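Local coordinates for SusD family protein (Bacteroides uniformis, PDB 7KV1) that probably binds beta-glucans at the bacterial cell surface, as a SusD-family glycan-binding protein of a human gut bacterium, at residues A[148-153]-A[231-236]; A[237-242]-A[404-409]; A[457-462]-A[466-471]. One frame throughout, in Å; residues are numbered along the deposited sequence.

The three contacts show how chemistry follows place in a fold whose regular structure is mostly helical. Interaction 1 is buried and wholly apolar, joining helix 138-162 to helix 230-244 through aliphatic side chains and a thioether. Interaction 2 uses the next turns of helix 230-244 but meets strand 403-407 through a single short polar bond, at a partly buried place where an ethanediol molecule has settled. Interaction 3, between residues close in sequence, is mostly buried yet built largely from charged groups. Tyr406 of interaction 2 packs on Met235 and Val236 from the range of interaction 1, while Arg407 and the carbonyl of Tyr405 reach Glu461 and Lys467 of interaction 3, so the strand links all three.

Interaction 1 (A[148-153]-A[231-236]); sequences ARLLRV and AMAYMV
Helix-on-helix packing within the TPR-like helical part of the SusD fold brings Leu150 and Val153 of helix 138-162 against Met232, Ala233 and Val236 of helix 230-244. The two short segments run in roughly the same direction, 28° apart, with their axes 11.1 Å from each other at closest approach. At that separation the side chains, rather than the backbones, fill the interface. Leu150 stands opposite Ala233, their CA atoms 7.0 Å apart, and the small methyl of the alanine lets the leucine branch come close to the neighbouring helix. With its CG anti to the backbone N (chi1 -178°), Leu150 reaches across and rests its CD2 on Ala233 CB at 3.8 Å. The same methyl touches Met232 SD at 3.7 Å. Met232 is bent about its CB-CG bond (chi2 -99°), which carries the sulfur alongside the leucine; the leucine and methionine chains lie side by side, pointing opposite ways, and CG and both methyls of Leu150 border the thioether. One turn further along, a lighter touch follows: Val153 CG1 meets Val236 CG1 at 4.0 Å, the two branches crossing at a slant. Leu196 of helix 185-201 and Val228 add to the apolar surroundings of Leu150, whereas Arg149 and Arg152 share salt bridges to Glu195. All five residues that touch are buried. Since only methyl, methine and thioether groups meet here, the contact probably rests on shape and the exclusion of water, and it imposes little directional demand on the two helices.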
# COMPACT_ATOMS: atom_id res chain seq x y z
N ALA A 148 5.35 -18.15 -4.86
CA ALA A 148 5.96 -17.42 -5.99
C ALA A 148 4.86 -16.79 -6.85
O ALA A 148 5.02 -15.62 -7.29
CB ALA A 148 6.84 -18.34 -6.81
N ARG A 149 3.75 -17.50 -7.09
CA ARG A 149 2.70 -16.95 -7.98
C ARG A 149 2.00 -15.76 -7.32
O ARG A 149 1.66 -14.78 -8.01
CB ARG A 149 1.76 -18.06 -8.44
CG ARG A 149 2.44 -19.02 -9.42
CD ARG A 149 1.63 -20.26 -9.70
NE ARG A 149 0.48 -19.94 -10.52
CZ ARG A 149 -0.53 -20.77 -10.76
NH1 ARG A 149 -0.49 -22.02 -10.30
NH2 ARG A 149 -1.53 -20.38 -11.52
N LEU A 150 1.78 -15.83 -6.02
CA LEU A 150 1.11 -14.74 -5.27
C LEU A 150 2.01 -13.50 -5.22
O LEU A 150 1.49 -12.38 -5.40
CB LEU A 150 0.75 -15.26 -3.87
CG LEU A 150 -0.00 -14.27 -2.98
CD1 LEU A 150 -1.14 -13.58 -3.72
CD2 LEU A 150 -0.53 -14.99 -1.75
N LEU A 151 3.32 -13.68 -5.03
CA LEU A 151 4.30 -12.57 -5.08
C LEU A 151 4.25 -11.96 -6.47
O LEU A 151 4.24 -10.74 -6.60
CB LEU A 151 5.70 -13.06 -4.75
CG LEU A 151 6.01 -13.23 -3.27
CD1 LEU A 151 7.28 -14.04 -3.10
CD2 LEU A 151 6.16 -11.87 -2.59
N ARG A 152 4.22 -12.81 -7.48
CA ARG A 152 4.18 -12.35 -8.89
C ARG A 152 2.91 -11.50 -9.11
O ARG A 152 3.04 -10.41 -9.70
CB ARG A 152 4.31 -13.54 -9.83
CG ARG A 152 4.42 -13.11 -11.28
CD ARG A 152 4.76 -14.30 -12.17
NE ARG A 152 3.73 -15.35 -12.21
CZ ARG A 152 3.85 -16.50 -12.90
NH1 ARG A 152 4.94 -16.74 -13.60
NH2 ARG A 152 2.85 -17.37 -12.90
N VAL A 153 1.75 -11.95 -8.63
CA VAL A 153 0.50 -11.13 -8.68
C VAL A 153 0.73 -9.80 -7.94
O VAL A 153 0.31 -8.74 -8.46
CB VAL A 153 -0.72 -11.86 -8.09
CG1 VAL A 153 -1.89 -10.88 -7.89
CG2 VAL A 153 -1.12 -12.99 -9.00
N ALA A 231 -4.90 -15.56 3.45
CA ALA A 231 -5.57 -14.32 3.94
C ALA A 231 -5.01 -13.14 3.14
O ALA A 231 -5.77 -12.26 2.74
CB ALA A 231 -5.36 -14.13 5.42
N MET A 232 -3.71 -13.10 2.92
CA MET A 232 -3.10 -11.99 2.16
C MET A 232 -3.65 -12.01 0.74
O MET A 232 -3.93 -10.92 0.20
CB MET A 232 -1.57 -12.06 2.17
CG MET A 232 -0.92 -10.99 1.35
SD MET A 232 -0.43 -11.60 -0.27
CE MET A 232 0.55 -10.24 -0.88
N ALA A 233 -3.82 -13.21 0.16
CA ALA A 233 -4.37 -13.44 -1.19
C ALA A 233 -5.79 -12.88 -1.29
O ALA A 233 -6.13 -12.21 -2.31
CB ALA A 233 -4.35 -14.93 -1.52
N TYR A 234 -6.62 -13.19 -0.30
CA TYR A 234 -8.00 -12.64 -0.20
C TYR A 234 -7.99 -11.09 -0.24
O TYR A 234 -8.84 -10.49 -0.88
CB TYR A 234 -8.69 -13.13 1.08
CG TYR A 234 -9.01 -14.60 1.15
CD1 TYR A 234 -8.92 -15.43 0.04
CD2 TYR A 234 -9.50 -15.15 2.32
CE1 TYR A 234 -9.21 -16.78 0.12
CE2 TYR A 234 -9.83 -16.49 2.40
CZ TYR A 234 -9.69 -17.31 1.30
OH TYR A 234 -10.03 -18.64 1.40
N MET A 235 -7.05 -10.46 0.45
CA MET A 235 -6.96 -8.98 0.54
C MET A 235 -6.50 -8.42 -0.81
O MET A 235 -7.01 -7.39 -1.23
CB MET A 235 -6.03 -8.58 1.70
CG MET A 235 -6.62 -8.98 3.07
SD MET A 235 -8.24 -8.18 3.42
CE MET A 235 -7.78 -6.47 3.68
N VAL A 236 -5.58 -9.09 -1.49
CA VAL A 236 -5.16 -8.64 -2.85
C VAL A 236 -6.36 -8.77 -3.78
O VAL A 236 -6.65 -7.85 -4.60
CB VAL A 236 -3.95 -9.44 -3.36
CG1 VAL A 236 -3.65 -9.05 -4.80
CG2 VAL A 236 -2.72 -9.23 -2.49

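Interaction 2 (A[237-242]-A[404-409]); sequences YAEMVM and RYYRYA. With NCO (cobalt hexammine(III)), chain C; EDO (1,2-ethanediol), chain D.
Glu239, on helix 230-244, reaches Tyr406 of strand 403-407 with an extended side chain that can be followed atom by atom. Its CB already lies 4.2 Å from Tyr406 OH. From there CG is anti to the backbone N (chi1 177°) and the chain runs straight on, placing CD 3.4 Å from that same hydroxyl. At the tip the two oxygens part company. OE1 accepts a short hydrogen bond of 2.6 Å from Tyr406 OH; it lies at the edge of the phenol ring, in its plane, yet the hydroxyl meets it from above the carboxylate plane, the two flat groups being turned 58° from each other. OE2 accepts a hydrogen bond from Asn157 and another, also 2.6 Å, from O2 of an ethanediol, probably a crystallisation additive, which in turn takes a bond from Tyr405 OH. With both oxygens engaged, the carboxylate is fixed in rotation. Were Glu239 replaced by an alanine, the Tyr406 hydroxyl would probably lose its acceptor, and the ethanediol and Asn157 a partner. Tyr405 CD1 sits over the centre of the Tyr406 ring, 3.5 Å above it. Further on, Tyr408 OH accepts a bond from a cobalt hexammine ammine. Tyr405 and Tyr406 both face Trp288 of strand 286-290, the mark of a classic beta bulge in a two-stranded antiparallel sheet.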
# COMPACT_ATOMS: atom_id res chain seq x y z
N TYR A 237 -7.09 -9.89 -3.66
CA TYR A 237 -8.25 -10.18 -4.52
C TYR A 237 -9.26 -9.03 -4.37
O TYR A 237 -9.66 -8.46 -5.37
CB TYR A 237 -8.86 -11.55 -4.19
CG TYR A 237 -9.97 -11.96 -5.12
CD1 TYR A 237 -9.69 -12.60 -6.31
CD2 TYR A 237 -11.30 -11.68 -4.84
CE1 TYR A 237 -10.68 -12.99 -7.18
CE2 TYR A 237 -12.30 -12.07 -5.70
CZ TYR A 237 -11.99 -12.77 -6.85
OH TYR A 237 -12.97 -13.15 -7.72
N ALA A 238 -9.63 -8.71 -3.13
CA ALA A 238 -10.60 -7.65 -2.80
C ALA A 238 -10.06 -6.33 -3.36
O ALA A 238 -10.81 -5.63 -4.02
CB ALA A 238 -10.83 -7.57 -1.32
N GLU A 239 -8.80 -6.03 -3.10
CA GLU A 239 -8.16 -4.78 -3.55
C GLU A 239 -8.30 -4.65 -5.06
O GLU A 239 -8.73 -3.58 -5.52
CB GLU A 239 -6.68 -4.77 -3.15
CG GLU A 239 -5.98 -3.53 -3.67
CD GLU A 239 -4.56 -3.44 -3.17
OE1 GLU A 239 -4.36 -3.62 -1.94
OE2 GLU A 239 -3.68 -3.20 -4.01
N MET A 240 -7.95 -5.70 -5.80
CA MET A 240 -7.95 -5.61 -7.27
C MET A 240 -9.37 -5.49 -7.79
O MET A 240 -9.61 -4.67 -8.70
CB MET A 240 -7.27 -6.83 -7.87
CG MET A 240 -5.79 -6.82 -7.62
SD MET A 240 -4.92 -8.15 -8.48
CE MET A 240 -5.51 -7.98 -10.17
N VAL A 241 -10.28 -6.34 -7.30
CA VAL A 241 -11.69 -6.31 -7.75
C VAL A 241 -12.23 -4.88 -7.49
O VAL A 241 -12.85 -4.26 -8.39
CB VAL A 241 -12.48 -7.40 -7.01
CG1 VAL A 241 -13.97 -7.17 -7.11
CG2 VAL A 241 -12.13 -8.78 -7.52
N MET A 242 -11.97 -4.32 -6.31
CA MET A 242 -12.53 -2.98 -5.99
C MET A 242 -11.89 -1.91 -6.90
O MET A 242 -12.57 -0.99 -7.36
CB MET A 242 -12.35 -2.70 -4.50
CG MET A 242 -13.19 -3.67 -3.63
SD MET A 242 -12.70 -3.63 -1.89
CE MET A 242 -13.60 -2.18 -1.36
N ARG A 404 3.10 -2.08 7.65
CA ARG A 404 1.80 -2.77 7.83
C ARG A 404 1.07 -2.63 6.49
O ARG A 404 0.74 -1.49 6.12
CB ARG A 404 0.98 -2.19 8.99
CG ARG A 404 1.45 -2.56 10.39
CD ARG A 404 2.85 -2.11 10.78
NE ARG A 404 3.02 -2.24 12.24
CZ ARG A 404 4.11 -1.91 12.92
NH1 ARG A 404 5.19 -1.45 12.30
NH2 ARG A 404 4.13 -2.09 14.23
N TYR A 405 0.90 -3.72 5.76
CA TYR A 405 0.39 -3.66 4.36
C TYR A 405 -1.11 -3.91 4.34
O TYR A 405 -1.83 -3.08 3.74
CB TYR A 405 1.12 -4.63 3.42
CG TYR A 405 1.01 -4.20 1.98
CD1 TYR A 405 -0.15 -4.41 1.24
CD2 TYR A 405 2.06 -3.52 1.39
CE1 TYR A 405 -0.25 -3.98 -0.08
CE2 TYR A 405 1.96 -3.08 0.08
CZ TYR A 405 0.81 -3.31 -0.66
OH TYR A 405 0.80 -2.87 -1.96
N TYR A 406 -1.56 -4.98 4.99
CA TYR A 406 -2.98 -5.38 5.11
C TYR A 406 -3.30 -5.57 6.59
O TYR A 406 -2.63 -6.37 7.21
CB TYR A 406 -3.27 -6.67 4.35
CG TYR A 406 -3.25 -6.49 2.86
CD1 TYR A 406 -3.98 -5.46 2.28
CD2 TYR A 406 -2.48 -7.30 2.04
CE1 TYR A 406 -3.94 -5.24 0.91
CE2 TYR A 406 -2.45 -7.11 0.67
CZ TYR A 406 -3.18 -6.06 0.10
OH TYR A 406 -3.12 -5.82 -1.24
N ARG A 407 -4.31 -4.85 7.09
CA ARG A 407 -4.84 -5.00 8.47
C ARG A 407 -6.30 -5.49 8.40
O ARG A 407 -7.03 -5.15 7.48
CB ARG A 407 -4.80 -3.66 9.20
CG ARG A 407 -3.41 -3.07 9.31
CD ARG A 407 -3.39 -1.97 10.31
NE ARG A 407 -3.85 -0.67 9.89
CZ ARG A 407 -4.94 -0.04 10.33
NH1 ARG A 407 -5.81 -0.64 11.11
NH2 ARG A 407 -5.17 1.21 9.95
N TYR A 408 -6.73 -6.18 9.43
CA TYR A 408 -8.12 -6.67 9.54
C TYR A 408 -9.12 -5.49 9.57
O TYR A 408 -10.29 -5.75 9.22
CB TYR A 408 -8.23 -7.61 10.74
CG TYR A 408 -9.59 -8.17 11.03
CD1 TYR A 408 -10.16 -9.16 10.23
CD2 TYR A 408 -10.33 -7.72 12.11
CE1 TYR A 408 -11.40 -9.69 10.52
CE2 TYR A 408 -11.56 -8.26 12.43
CZ TYR A 408 -12.12 -9.22 11.61
OH TYR A 408 -13.34 -9.74 11.91
N ALA A 409 -8.73 -4.26 9.94
CA ALA A 409 -9.62 -3.07 9.80
C ALA A 409 -10.06 -2.95 8.33
O ALA A 409 -11.25 -2.72 8.06
CB ALA A 409 -8.97 -1.80 10.30
CO NCO C . -13.81 -12.62 15.02
N1 NCO C . -12.33 -13.76 15.74
N2 NCO C . -15.32 -11.62 14.19
N3 NCO C . -14.83 -12.63 16.82
N4 NCO C . -14.75 -14.25 14.46
N5 NCO C . -12.84 -12.55 13.23
N6 NCO C . -12.90 -10.96 15.61
C1 EDO D . -0.57 -1.48 -5.28
O1 EDO D . 0.75 -1.96 -5.09
C2 EDO D . -1.25 -1.13 -4.01
O2 EDO D . -1.40 -2.25 -3.15

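Interaction 3 (A[457-462]-A[466-471]); sequences ERRLEF and GKRYFD
Helix 451-461 ends as Phe462 leaves helical geometry, and after a short loop Gly466, with positive phi, and Lys467 lead into helix 468-474, bringing the CA atoms of Arg459 and Arg468 within 6.0 Å and those of Phe462 and Lys467 within 6.3 Å. A salt bridge joins the two sides, from Arg458 NE to Asp471 OD2, a 2.8 Å bond that is almost straight at 176°. A bend about the CG-CD bond (chi3 74°) turns the guanidinium so that the oxygen lies in its plane, at its edge, while the carboxylate stands nearly upright to it and is met from above. The two remaining nitrogens of Arg458 bind Asn414 and Glu410, so every nitrogen of the group has a polar partner; OD1 of Asp471 is held by Arg474 and by a water that also donates to Lys467 O. Nearby, Arg459 and Arg468 lie one over the other with their guanidinium planes only 6° apart. Contact is made by the methylene Arg459 CD, 3.5 Å from Arg468 CZ and over the centre of that group. Two positive charges are thus brought close, and the salt bridge from Arg468 to Asp80 probably offsets part of the cost. Beside the loop, Phe462 CB packs on Lys467 CG at 3.6 Å, after which the lysine runs away to Glu410 and the carbonyl of Tyr405. A second water joins the turn, donating to Phe462 O at 2.8 Å and accepting from Lys467 N. Together these features make a helix-loop-helix, its short connection spanned by water and its helices pinned by an arginine-aspartate pair, within the SusD-family part of the chain.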
# COMPACT_ATOMS: atom_id res chain seq x y z
N GLU A 457 -14.71 6.38 6.44
CA GLU A 457 -14.04 5.60 7.50
C GLU A 457 -12.66 5.12 7.04
O GLU A 457 -11.70 5.17 7.84
CB GLU A 457 -14.91 4.45 7.98
CG GLU A 457 -14.58 4.03 9.38
CD GLU A 457 -14.89 5.07 10.45
OE1 GLU A 457 -15.93 5.74 10.31
OE2 GLU A 457 -14.07 5.19 11.41
N ARG A 458 -12.52 4.74 5.77
CA ARG A 458 -11.23 4.36 5.18
C ARG A 458 -10.26 5.54 5.28
O ARG A 458 -9.09 5.30 5.54
CB ARG A 458 -11.42 3.89 3.72
CG ARG A 458 -12.15 2.57 3.57
CD ARG A 458 -12.33 2.22 2.12
NE ARG A 458 -11.05 1.80 1.60
CZ ARG A 458 -10.60 0.54 1.65
NH1 ARG A 458 -11.34 -0.42 2.14
NH2 ARG A 458 -9.40 0.25 1.21
N ARG A 459 -10.72 6.77 5.05
CA ARG A 459 -9.82 7.94 5.09
C ARG A 459 -9.30 8.11 6.53
O ARG A 459 -8.10 8.34 6.73
CB ARG A 459 -10.55 9.21 4.65
CG ARG A 459 -9.61 10.41 4.63
CD ARG A 459 -10.15 11.79 4.31
NE ARG A 459 -8.92 12.58 4.10
CZ ARG A 459 -8.86 13.89 3.96
NH1 ARG A 459 -9.96 14.62 4.02
NH2 ARG A 459 -7.68 14.47 3.81
N LEU A 460 -10.18 7.99 7.52
CA LEU A 460 -9.80 8.17 8.93
C LEU A 460 -8.85 7.04 9.38
O LEU A 460 -7.92 7.28 10.21
CB LEU A 460 -11.05 8.24 9.81
CG LEU A 460 -12.01 9.39 9.53
CD1 LEU A 460 -13.30 9.21 10.34
CD2 LEU A 460 -11.38 10.73 9.88
N GLU A 461 -9.06 5.83 8.87
CA GLU A 461 -8.42 4.61 9.41
C GLU A 461 -6.99 4.47 8.87
O GLU A 461 -6.17 3.92 9.61
CB GLU A 461 -9.29 3.40 9.08
CG GLU A 461 -8.80 2.06 9.62
CD GLU A 461 -8.84 1.92 11.13
OE1 GLU A 461 -9.60 2.66 11.75
OE2 GLU A 461 -8.10 1.04 11.68
N PHE A 462 -6.71 4.94 7.66
CA PHE A 462 -5.52 4.51 6.89
C PHE A 462 -4.59 5.68 6.53
O PHE A 462 -3.78 5.54 5.60
CB PHE A 462 -5.97 3.72 5.66
CG PHE A 462 -6.68 2.44 6.01
CD1 PHE A 462 -6.05 1.45 6.75
CD2 PHE A 462 -7.97 2.22 5.58
CE1 PHE A 462 -6.73 0.30 7.11
CE2 PHE A 462 -8.64 1.04 5.89
CZ PHE A 462 -8.02 0.09 6.67
N GLY A 466 -1.03 4.53 2.48
CA GLY A 466 -1.05 4.43 1.00
C GLY A 466 -2.36 3.92 0.43
O GLY A 466 -2.31 3.28 -0.66
N LYS A 467 -3.51 4.20 1.09
CA LYS A 467 -4.85 3.74 0.64
C LYS A 467 -5.63 4.88 -0.04
O LYS A 467 -6.37 4.62 -1.01
CB LYS A 467 -5.66 3.19 1.82
CG LYS A 467 -4.94 2.11 2.60
CD LYS A 467 -4.69 0.80 1.86
CE LYS A 467 -3.84 -0.13 2.71
NZ LYS A 467 -3.64 -1.48 2.12
N ARG A 468 -5.48 6.09 0.47
CA ARG A 468 -6.41 7.20 0.18
C ARG A 468 -6.42 7.51 -1.31
O ARG A 468 -7.52 7.70 -1.83
CB ARG A 468 -6.02 8.41 1.02
CG ARG A 468 -6.85 9.65 0.77
CD ARG A 468 -8.32 9.48 1.02
NE ARG A 468 -8.91 10.80 0.88
CZ ARG A 468 -10.20 11.11 0.86
NH1 ARG A 468 -11.12 10.16 0.91
NH2 ARG A 468 -10.55 12.38 0.78
N TYR A 469 -5.25 7.65 -1.95
CA TYR A 469 -5.23 8.01 -3.39
C TYR A 469 -5.98 6.97 -4.24
O TYR A 469 -6.88 7.36 -5.01
CB TYR A 469 -3.81 8.22 -3.91
CG TYR A 469 -3.77 8.39 -5.40
CD1 TYR A 469 -4.33 9.53 -5.98
CD2 TYR A 469 -3.18 7.46 -6.20
CE1 TYR A 469 -4.33 9.69 -7.36
CE2 TYR A 469 -3.14 7.61 -7.58
CZ TYR A 469 -3.73 8.73 -8.16
OH TYR A 469 -3.71 8.89 -9.50
N PHE A 470 -5.62 5.69 -4.13
CA PHE A 470 -6.32 4.59 -4.85
C PHE A 470 -7.82 4.56 -4.50
O PHE A 470 -8.61 4.35 -5.46
CB PHE A 470 -5.64 3.25 -4.62
CG PHE A 470 -4.22 3.25 -5.15
CD1 PHE A 470 -3.93 3.80 -6.39
CD2 PHE A 470 -3.19 2.73 -4.39
CE1 PHE A 470 -2.63 3.82 -6.86
CE2 PHE A 470 -1.90 2.75 -4.87
CZ PHE A 470 -1.61 3.30 -6.09
N ASP A 471 -8.22 4.83 -3.26
CA ASP A 471 -9.67 4.91 -2.90
C ASP A 471 -10.34 6.08 -3.64
O ASP A 471 -11.50 5.90 -4.10
CB ASP A 471 -9.91 5.01 -1.39
CG ASP A 471 -9.63 3.70 -0.68
OD1 ASP A 471 -9.64 2.64 -1.39
OD2 ASP A 471 -9.38 3.74 0.55
O HOH W 1 -7.07 1.44 -0.95
O HOH W 2 -3.92 6.38 2.97